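Local coordinates for protein hydrolase, haloacid dehalogenase-like family (Porphyromonas gingivalis, PDB 2I6X) that probably acts as a hydrolase of the haloacid dehalogenase superfamily, with a core built round a parallel sheet and a helical cap inserted near its start, at residues F10-G13 against G14-H18; T64-S67 against R68-K72; Q77-Y80 against D81-G85. One frame throughout, in Å; residues are numbered along the deposited sequence. Where two conformers were deposited one is given.

Contact 1: residues F10-G13 against G14-H18; sequences FDLG and GVLIH
Leu12 O receives two backbone hydrogen bonds, from Leu16 N at 2.8 Å and from Ile17 N at 3.0 Å. The first donor lies in the carbonyl plane and the second is tilted 34° from it, so the oxygen joins an alpha-like to a pi-like turn. Two bonds of shorter span accompany them: a weak one from Val15 N to Gly13 O, and Gly14 N bonded to Ile17 O at 2.7 Å. Gly13 and Ile17 also form a single beta bridge. Gly14, at phi 93°, holds a conformation that favours glycine.

Among the apolar contacts, CD1 of Ile17 meets CG of Leu12 at 3.8 Å, the two side chains crossing obliquely. Leu16 CD1 lies between Leu12 CD1 and Phe10 CB. With CG1 opposite its backbone N (chi1 177°), Val15 sets that methyl at the edge of the Phe10 ring, 4.2 Å from CD1, and CG2 on Asp11 CB. Val15 CB also rests 3.4 Å from Asp11 O. Beyond the loop, Leu16 reaches Phe95 and Ile98 of helix 92-101.

Among polar side-chain contacts, Asp11 OD1 takes a weak bond from Leu12 N. Sequence and place, directly after strand 7-10, are consistent with the first superfamily motif, whose aspartate usually serves as the nucleophile in relatives; the tight turn matches the squiggle that leads into the flap. Backbone bonds thus fix the loop in shape, with apolar side chains fastening it to the core.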
ATOM      1  N   PHE A  10       0.556  -8.266  -3.728  1.00 59.33           N
ATOM      2  CA  PHE A  10       1.110  -7.013  -4.217  1.00 59.50           C
ATOM      3  C   PHE A  10       1.053  -5.971  -3.129  1.00 60.22           C
ATOM      4  O   PHE A  10       0.083  -5.926  -2.369  1.00 59.94           O
ATOM      5  CB  PHE A  10       0.256  -6.496  -5.380  1.00 59.02           C
ATOM      6  CG  PHE A  10       0.260  -7.382  -6.585  1.00 60.14           C
ATOM      7  CD1 PHE A  10       1.118  -7.121  -7.656  1.00 59.74           C
ATOM      8  CD2 PHE A  10      -0.607  -8.461  -6.673  1.00 59.48           C
ATOM      9  CE1 PHE A  10       1.123  -7.941  -8.781  1.00 57.90           C
ATOM     10  CE2 PHE A  10      -0.594  -9.284  -7.779  1.00 58.15           C
ATOM     11  CZ  PHE A  10       0.275  -9.019  -8.836  1.00 57.65           C
ATOM     12  N   ASP A  11       2.057  -5.101  -3.064  1.00 61.09           N
ATOM     13  CA  ASP A  11       1.858  -3.819  -2.353  1.00 62.13           C
ATOM     14  C   ASP A  11       1.091  -2.868  -3.301  1.00 61.91           C
ATOM     15  O   ASP A  11       0.989  -3.122  -4.493  1.00 61.78           O
ATOM     16  CB  ASP A  11       3.213  -3.224  -1.964  1.00 62.42           C
ATOM     17  CG  ASP A  11       3.118  -2.082  -0.968  1.00 66.09           C
ATOM     18  OD1 ASP A  11       2.043  -1.806  -0.366  1.00 69.68           O
ATOM     19  OD2 ASP A  11       4.171  -1.430  -0.796  1.00 74.05           O
ATOM     20  N   LEU A  12       0.567  -1.777  -2.764  1.00 62.29           N
ATOM     21  CA  LEU A  12      -0.138  -0.783  -3.526  1.00 63.05           C
ATOM     22  C   LEU A  12       0.846   0.328  -3.907  1.00 64.02           C
ATOM     23  O   LEU A  12       1.250   0.428  -5.080  1.00 65.40           O
ATOM     24  CB  LEU A  12      -1.316  -0.226  -2.713  1.00 62.35           C
ATOM     25  CG  LEU A  12      -2.251   0.771  -3.428  1.00 63.40           C
ATOM     26  CD1 LEU A  12      -2.868   0.199  -4.712  1.00 59.19           C
ATOM     27  CD2 LEU A  12      -3.334   1.222  -2.456  1.00 63.10           C
ATOM     28  N   GLY A  13       1.232   1.148  -2.924  1.00 63.73           N
ATOM     29  CA  GLY A  13       2.201   2.207  -3.123  1.00 64.17           C
ATOM     30  C   GLY A  13       3.510   1.613  -3.601  1.00 65.16           C
ATOM     31  O   GLY A  13       3.991   0.597  -3.036  1.00 65.75           O
ATOM     32  N   GLY A  14       4.091   2.223  -4.639  1.00 65.19           N
ATOM     33  CA  GLY A  14       5.395   1.790  -5.144  1.00 65.45           C
ATOM     34  C   GLY A  14       5.240   0.789  -6.272  1.00 65.86           C
ATOM     35  O   GLY A  14       5.676   1.031  -7.402  1.00 68.61           O
ATOM     36  N   VAL A  15       4.545  -0.293  -5.988  1.00 64.24           N
ATOM     37  CA  VAL A  15       4.288  -1.367  -6.936  1.00 62.83           C
ATOM     38  C   VAL A  15       3.193  -1.047  -8.004  1.00 61.94           C
ATOM     39  O   VAL A  15       3.413  -1.198  -9.203  1.00 60.72           O
ATOM     40  CB  VAL A  15       3.958  -2.673  -6.096  1.00 62.61           C
ATOM     41  CG1 VAL A  15       3.592  -3.840  -6.989  1.00 61.90           C
ATOM     42  CG2 VAL A  15       5.148  -3.004  -5.232  1.00 60.23           C
ATOM     43  N   LEU A  16       2.015  -0.606  -7.553  1.00 61.76           N
ATOM     44  CA  LEU A  16       0.883  -0.371  -8.449  1.00 60.57           C
ATOM     45  C   LEU A  16       0.641   1.124  -8.664  1.00 61.41           C
ATOM     46  O   LEU A  16       0.158   1.544  -9.724  1.00 61.20           O
ATOM     47  CB  LEU A  16      -0.366  -1.049  -7.896  1.00 59.87           C
ATOM     48  CG  LEU A  16      -0.365  -2.578  -7.743  1.00 59.37           C
ATOM     49  CD1 LEU A  16      -1.565  -3.104  -6.915  1.00 57.08           C
ATOM     50  CD2 LEU A  16      -0.353  -3.220  -9.128  1.00 56.36           C
ATOM     51  N   ILE A  17       0.956   1.936  -7.654  1.00 61.32           N
ATOM     52  CA  ILE A  17       0.836   3.375  -7.798  1.00 61.45           C
ATOM     53  C   ILE A  17       2.227   3.938  -7.585  1.00 61.91           C
ATOM     54  O   ILE A  17       2.811   3.760  -6.504  1.00 63.54           O
ATOM     55  CB  ILE A  17      -0.123   4.018  -6.733  1.00 61.67           C
ATOM     56  CG1 ILE A  17      -1.483   3.323  -6.704  1.00 60.48           C
ATOM     57  CG2 ILE A  17      -0.235   5.570  -6.935  1.00 61.88           C
ATOM     58  CD1 ILE A  17      -2.402   3.868  -5.619  1.00 61.22           C
ATOM     59  N   HIS A  18       2.775   4.580  -8.618  0.50 61.94           N
ATOM     60  CA  HIS A  18       4.056   5.289  -8.533  0.50 61.99           C
ATOM     61  C   HIS A  18       3.877   6.448  -7.571  0.50 61.80           C
ATOM     62  O   HIS A  18       2.879   7.185  -7.647  0.50 62.06           O
ATOM     63  CB  HIS A  18       4.495   5.794  -9.927  0.50 61.90           C
ATOM     64  CG  HIS A  18       5.773   6.591  -9.935  0.50 63.21           C
ATOM     65  ND1 HIS A  18       6.156   7.371 -11.006  0.50 65.53           N
ATOM     66  CD2 HIS A  18       6.756   6.723  -9.013  0.50 65.75           C
ATOM     67  CE1 HIS A  18       7.315   7.949 -10.741  0.50 66.01           C
ATOM     68  NE2 HIS A  18       7.699   7.576  -9.534  0.50 65.00           N
TER

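Contact 2: residues T64-S67 against R68-K72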
ATOM      1  N   THR A  64      -7.036  15.705  14.513  1.00 65.47           N
ATOM      2  CA  THR A  64      -7.134  16.452  15.746  1.00 64.99           C
ATOM      3  C   THR A  64      -5.738  16.645  16.339  1.00 64.98           C
ATOM      4  O   THR A  64      -5.350  17.767  16.684  1.00 64.86           O
ATOM      5  CB  THR A  64      -8.058  15.736  16.768  1.00 65.28           C
ATOM      6  OG1 THR A  64      -9.374  15.617  16.217  1.00 65.82           O
ATOM      7  CG2 THR A  64      -8.147  16.527  18.094  1.00 64.93           C
ATOM      8  N   GLU A  65      -4.980  15.556  16.454  1.00 64.69           N
ATOM      9  CA  GLU A  65      -3.631  15.653  17.004  1.00 64.74           C
ATOM     10  C   GLU A  65      -2.677  16.446  16.114  1.00 64.01           C
ATOM     11  O   GLU A  65      -1.829  17.173  16.626  1.00 64.10           O
ATOM     12  CB  GLU A  65      -3.051  14.271  17.341  1.00 65.24           C
ATOM     13  CG  GLU A  65      -3.812  13.532  18.412  1.00 67.13           C
ATOM     14  CD  GLU A  65      -4.014  14.385  19.637  1.00 71.10           C
ATOM     15  OE1 GLU A  65      -5.128  14.942  19.806  1.00 71.96           O
ATOM     16  OE2 GLU A  65      -3.045  14.526  20.416  1.00 72.83           O
ATOM     17  N   LEU A  66      -2.825  16.310  14.801  1.00 63.23           N
ATOM     18  CA  LEU A  66      -1.969  17.015  13.842  1.00 63.31           C
ATOM     19  C   LEU A  66      -2.229  18.519  13.904  1.00 62.73           C
ATOM     20  O   LEU A  66      -1.294  19.317  13.830  1.00 62.94           O
ATOM     21  CB  LEU A  66      -2.210  16.523  12.404  1.00 62.97           C
ATOM     22  CG  LEU A  66      -1.050  16.316  11.409  1.00 64.08           C
ATOM     23  CD1 LEU A  66      -1.539  16.453   9.965  1.00 64.68           C
ATOM     24  CD2 LEU A  66       0.179  17.193  11.618  1.00 64.09           C
ATOM     25  N   SER A  67      -3.508  18.881  13.997  1.00 62.30           N
ATOM     26  CA  SER A  67      -3.943  20.260  14.226  1.00 61.77           C
ATOM     27  C   SER A  67      -3.294  20.836  15.498  1.00 62.08           C
ATOM     28  O   SER A  67      -2.688  21.909  15.456  1.00 61.90           O
ATOM     29  CB  SER A  67      -5.459  20.321  14.348  1.00 61.04           C
ATOM     30  OG  SER A  67      -6.075  20.001  13.118  1.00 60.36           O
ATOM     31  N   ARG A  68      -3.409  20.112  16.611  1.00 62.16           N
ATOM     32  CA  ARG A  68      -2.770  20.500  17.868  1.00 63.44           C
ATOM     33  C   ARG A  68      -1.269  20.697  17.643  1.00 62.47           C
ATOM     34  O   ARG A  68      -0.697  21.672  18.090  1.00 61.89           O
ATOM     35  CB  ARG A  68      -3.036  19.437  18.942  1.00 63.15           C
ATOM     36  CG  ARG A  68      -2.611  19.790  20.398  1.00 65.97           C
ATOM     37  CD  ARG A  68      -2.796  18.570  21.371  1.00 66.67           C
ATOM     38  NE  ARG A  68      -3.953  17.749  20.960  1.00 74.86           N
ATOM     39  CZ  ARG A  68      -5.229  18.005  21.278  1.00 77.22           C
ATOM     40  NH1 ARG A  68      -5.539  19.046  22.050  1.00 77.51           N
ATOM     41  NH2 ARG A  68      -6.203  17.216  20.830  1.00 77.96           N
ATOM     42  N   TYR A  69      -0.659  19.781  16.896  1.00 62.27           N
ATOM     43  CA  TYR A  69       0.786  19.786  16.633  1.00 62.09           C
ATOM     44  C   TYR A  69       1.286  21.031  15.875  1.00 61.68           C
ATOM     45  O   TYR A  69       2.348  21.567  16.165  1.00 60.91           O
ATOM     46  CB  TYR A  69       1.153  18.482  15.907  1.00 62.25           C
ATOM     47  CG  TYR A  69       2.615  18.189  15.659  1.00 62.24           C
ATOM     48  CD1 TYR A  69       3.323  17.324  16.497  1.00 63.14           C
ATOM     49  CD2 TYR A  69       3.277  18.718  14.543  1.00 61.66           C
ATOM     50  CE1 TYR A  69       4.664  17.023  16.252  1.00 63.67           C
ATOM     51  CE2 TYR A  69       4.618  18.424  14.290  1.00 61.56           C
ATOM     52  CZ  TYR A  69       5.301  17.572  15.134  1.00 63.11           C
ATOM     53  OH  TYR A  69       6.635  17.278  14.885  1.00 64.40           O
ATOM     54  N   ILE A  70       0.519  21.496  14.907  1.00 61.90           N
ATOM     55  CA  ILE A  70       0.955  22.660  14.137  1.00 62.26           C
ATOM     56  C   ILE A  70       0.342  23.986  14.629  1.00 62.43           C
ATOM     57  O   ILE A  70       0.740  25.066  14.182  1.00 62.21           O
ATOM     58  CB  ILE A  70       0.780  22.441  12.606  1.00 62.27           C
ATOM     59  CG1 ILE A  70      -0.699  22.484  12.202  1.00 62.03           C
ATOM     60  CG2 ILE A  70       1.447  21.100  12.179  1.00 61.44           C
ATOM     61  CD1 ILE A  70      -0.919  22.517  10.681  1.00 62.35           C
ATOM     62  N   GLY A  71      -0.594  23.888  15.574  1.00 62.83           N
ATOM     63  CA  GLY A  71      -1.330  25.044  16.086  1.00 63.64           C
ATOM     64  C   GLY A  71      -2.231  25.653  15.034  1.00 64.47           C
ATOM     65  O   GLY A  71      -2.295  26.866  14.892  1.00 64.72           O
ATOM     66  N   LYS A  72      -2.917  24.797  14.285  1.00 65.45           N
ATOM     67  CA  LYS A  72      -3.769  25.227  13.179  1.00 66.55           C
ATOM     68  C   LYS A  72      -4.742  24.105  12.855  1.00 66.41           C
ATOM     69  O   LYS A  72      -4.334  22.959  12.747  1.00 66.83           O
ATOM     70  CB  LYS A  72      -2.915  25.552  11.945  1.00 66.95           C
ATOM     71  CG  LYS A  72      -3.554  26.481  10.915  1.00 68.76           C
ATOM     72  CD  LYS A  72      -2.836  26.356   9.574  1.00 72.63           C
ATOM     73  CE  LYS A  72      -2.358  27.716   9.056  1.00 75.40           C
ATOM     74  NZ  LYS A  72      -1.282  27.550   8.013  1.00 76.82           N
TER
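Thr64 O to Arg68 N, Glu65 O to Tyr69 N and Leu66 O to Ile70 N are successive alpha-helical bonds, the first of them nearly straight and 3.0 Å long. The ladder then changes at Ser67. Its carbonyl oxygen takes weak bonds from Ile70 N and Gly71 N, and a straighter one from Lys72 N at 3.1 Å. With a further weak bond from Gly71 N to Arg68 O and the positive phi of Gly71 (67°), this is a Schellman motif, which closes helix 59-70. The turn also brings Lys72 O back to Ser67 CA, in a CA-H...O contact of 3.1 Å.

Along the outer side, Glu65 and Arg68 lie side by side and point the same way in a salt bridge. Arg68 NH2 reaches OE1 of Glu65 at 2.7 Å, on the syn side of the carboxylate and at the edge of the guanidinium group, while NE makes two longer, weak bonds to the two oxygens. The carboxylate and guanidinium planes are turned 32° from each other, so the two groups are not coplanar. The residues are three apart in sequence; bends at chi2 of Glu65 (-51°) and at chi3 of Arg68 bring their charged ends together. The methyl CG2 of Thr64 also touches Arg68 NH2, at 3.4 Å.

On the inner side, CD2 of Leu66 meets CG2 of Ile70 at 4.1 Å; both residues also pack on Val33. Ser67 OG bonds to Arg63 O and Leu74 N, tying the helix to the chain that follows.

At the end of this cap helix Ser67 O is therefore served by the reversing chain, chiefly through Lys72 N, while a salt bridge at the surface runs along the turn before.

Contact 3: residues Q77-Y80 against D81-G85; sequences QQVY and DALLG
Asp81 follows Tyr80 in the helix and donates its N to Gln77 O at 2.9 Å. Its side chain runs beside that of Gln77, with CB 4.0 Å from Gln77 NE2 and the amide and carboxylate planes 43° apart. CG stands anti to the backbone N (chi1 175°), which sends the carboxylate forward along the helix, where OD2 still meets a water that also donates to Gln78 O, the latter bond being 3.0 Å long.

Ala82 N bonds to Gln78 O, which thus serves both the helix and the bridging water. Its methyl lies against the carbonyls of Gln78 and Val79, and it packs on Phe28 of helix 21-30.

Leu83 N donates to Val79 O at 2.8 Å, almost straight on. Its CD2 meets CG1 of Val79 at 3.7 Å, the two side chains running side by side in the same direction. Both face Tyr116 of helix 115-121, with Val79 also on Phe62 of helix 59-70 and Leu83 on Phe28.

Leu84 N bonds to Tyr80 O, and its side chain crosses that of Tyr80. Methyl CD1 sits over one ring face, 4.0 Å from the centroid and 15° off the normal, a CH-pi contact. The other methyl, CD2, lies nearer the hydroxyl end, 3.5 Å from CZ. Tyr80 in turn leans on Tyr116 and Leu120.

The whole is a regular i to i+4 ladder in the helix that precedes strand 87-90, consistent with a helix of the cap. Val79, Ala82 and Leu83 are buried against neighbouring helices; separately, a leucine methyl covers the tyrosine face, and the water ties the Asp81 carboxylate to the Gln78 carbonyl.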
ATOM      1  N   GLN A  77     -10.491  17.404   4.133  1.00 64.18           N
ATOM      2  CA  GLN A  77     -10.230  17.702   2.740  1.00 65.07           C
ATOM      3  C   GLN A  77      -8.799  18.183   2.541  1.00 65.16           C
ATOM      4  O   GLN A  77      -8.130  17.788   1.595  1.00 65.79           O
ATOM      5  CB  GLN A  77     -11.273  18.712   2.222  1.00 65.30           C
ATOM      6  CG  GLN A  77     -11.212  19.002   0.745  1.00 67.39           C
ATOM      7  CD  GLN A  77     -10.235  20.127   0.435  1.00 70.73           C
ATOM      8  OE1 GLN A  77     -10.177  21.131   1.167  1.00 70.37           O
ATOM      9  NE2 GLN A  77      -9.458  19.972  -0.647  1.00 69.92           N
ATOM     10  N   GLN A  78      -8.320  19.013   3.455  1.00 65.84           N
ATOM     11  CA  GLN A  78      -6.941  19.524   3.405  1.00 65.62           C
ATOM     12  C   GLN A  78      -5.880  18.460   3.513  1.00 65.53           C
ATOM     13  O   GLN A  78      -4.872  18.528   2.819  1.00 66.07           O
ATOM     14  CB  GLN A  78      -6.706  20.554   4.503  1.00 65.58           C
ATOM     15  CG  GLN A  78      -7.293  21.910   4.203  1.00 64.92           C
ATOM     16  CD  GLN A  78      -7.146  22.858   5.394  1.00 66.17           C
ATOM     17  OE1 GLN A  78      -7.462  22.505   6.536  1.00 65.82           O
ATOM     18  NE2 GLN A  78      -6.663  24.061   5.127  1.00 64.77           N
ATOM     19  N   VAL A  79      -6.092  17.490   4.399  1.00 65.39           N
ATOM     20  CA  VAL A  79      -5.086  16.468   4.649  1.00 64.27           C
ATOM     21  C   VAL A  79      -5.167  15.448   3.552  1.00 64.37           C
ATOM     22  O   VAL A  79      -4.143  15.004   3.026  1.00 64.78           O
ATOM     23  CB  VAL A  79      -5.261  15.775   6.052  1.00 64.39           C
ATOM     24  CG1 VAL A  79      -4.254  14.622   6.227  1.00 63.15           C
ATOM     25  CG2 VAL A  79      -5.111  16.795   7.162  1.00 61.52           C
ATOM     26  N   TYR A  80      -6.392  15.051   3.240  1.00 63.83           N
ATOM     27  CA  TYR A  80      -6.672  14.184   2.102  1.00 63.92           C
ATOM     28  C   TYR A  80      -5.940  14.679   0.825  1.00 64.71           C
ATOM     29  O   TYR A  80      -5.213  13.928   0.181  1.00 64.52           O
ATOM     30  CB  TYR A  80      -8.182  14.159   1.845  1.00 62.74           C
ATOM     31  CG  TYR A  80      -8.546  13.395   0.612  1.00 62.23           C
ATOM     32  CD1 TYR A  80      -8.881  12.050   0.688  1.00 60.55           C
ATOM     33  CD2 TYR A  80      -8.550  14.016  -0.652  1.00 62.79           C
ATOM     34  CE1 TYR A  80      -9.223  11.325  -0.455  1.00 60.70           C
ATOM     35  CE2 TYR A  80      -8.871  13.299  -1.801  1.00 62.17           C
ATOM     36  CZ  TYR A  80      -9.211  11.942  -1.686  1.00 61.73           C
ATOM     37  OH  TYR A  80      -9.548  11.198  -2.799  1.00 62.93           O
ATOM     38  N   ASP A  81      -6.152  15.951   0.491  1.00 64.70           N
ATOM     39  CA  ASP A  81      -5.499  16.596  -0.641  1.00 65.61           C
ATOM     40  C   ASP A  81      -3.954  16.570  -0.596  1.00 66.02           C
ATOM     41  O   ASP A  81      -3.301  16.369  -1.626  1.00 66.57           O
ATOM     42  CB  ASP A  81      -5.995  18.035  -0.745  1.00 64.88           C
ATOM     43  CG  ASP A  81      -5.289  18.812  -1.822  1.00 65.45           C
ATOM     44  OD1 ASP A  81      -5.648  18.664  -3.000  1.00 64.32           O
ATOM     45  OD2 ASP A  81      -4.373  19.590  -1.478  1.00 67.35           O
ATOM     46  N   ALA A  82      -3.377  16.795   0.581  1.00 66.04           N
ATOM     47  CA  ALA A  82      -1.925  16.709   0.748  1.00 66.50           C
ATOM     48  C   ALA A  82      -1.398  15.277   0.648  1.00 66.58           C
ATOM     49  O   ALA A  82      -0.376  15.033  -0.004  1.00 67.13           O
ATOM     50  CB  ALA A  82      -1.500  17.344   2.069  1.00 66.48           C
ATOM     51  N   LEU A  83      -2.071  14.332   1.297  1.00 66.13           N
ATOM     52  CA  LEU A  83      -1.656  12.947   1.203  1.00 66.53           C
ATOM     53  C   LEU A  83      -1.759  12.455  -0.243  1.00 67.07           C
ATOM     54  O   LEU A  83      -0.886  11.746  -0.747  1.00 67.44           O
ATOM     55  CB  LEU A  83      -2.466  12.066   2.156  1.00 66.39           C
ATOM     56  CG  LEU A  83      -1.805  11.348   3.357  1.00 68.19           C
ATOM     57  CD1 LEU A  83      -0.260  11.392   3.473  1.00 64.97           C
ATOM     58  CD2 LEU A  83      -2.477  11.737   4.652  1.00 66.51           C
ATOM     59  N   LEU A  84      -2.809  12.851  -0.942  1.00 67.27           N
ATOM     60  CA  LEU A  84      -2.933  12.401  -2.317  1.00 67.84           C
ATOM     61  C   LEU A  84      -1.872  12.983  -3.287  1.00 67.26           C
ATOM     62  O   LEU A  84      -1.782  12.527  -4.420  1.00 66.67           O
ATOM     63  CB  LEU A  84      -4.355  12.609  -2.833  1.00 68.09           C
ATOM     64  CG  LEU A  84      -5.108  11.283  -2.778  1.00 69.46           C
ATOM     65  CD1 LEU A  84      -5.481  10.801  -1.367  1.00 69.71           C
ATOM     66  CD2 LEU A  84      -6.323  11.560  -3.565  1.00 74.29           C
ATOM     67  N   GLY A  85      -1.077  13.955  -2.824  1.00 66.32           N
ATOM     68  CA  GLY A  85       0.077  14.437  -3.572  1.00 65.83           C
ATOM     69  C   GLY A  85       1.116  13.350  -3.805  1.00 65.87           C
ATOM     70  O   GLY A  85       1.899  13.438  -4.743  1.00 65.58           O
TER
HETATM   71  O   HOH W   1      -3.631  20.373   0.765  1.00 47.20           O

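How the contacts relate
From the N terminus, contact 1 comes first: it closes the tight turn between strand 7-10 of the parallel sheet and strand 17-19, which pairs with 87-90. Between those two paired strands the chain leaves the core to build the helical cap, and both other contacts lie there. Contact 2 ends helix 59-70, and contact 3 lies on the next helix, 76-83, leading back toward strand 87-90. The three are in series, with no nesting or crossing. Contacts 2 and 3 have centres about 15 Å apart without touching; Val79 nevertheless packs on helix 59-70. From contact 1, contact 2 lies about 30 Å away centre to centre and contact 3 about 18 Å, neither touching it.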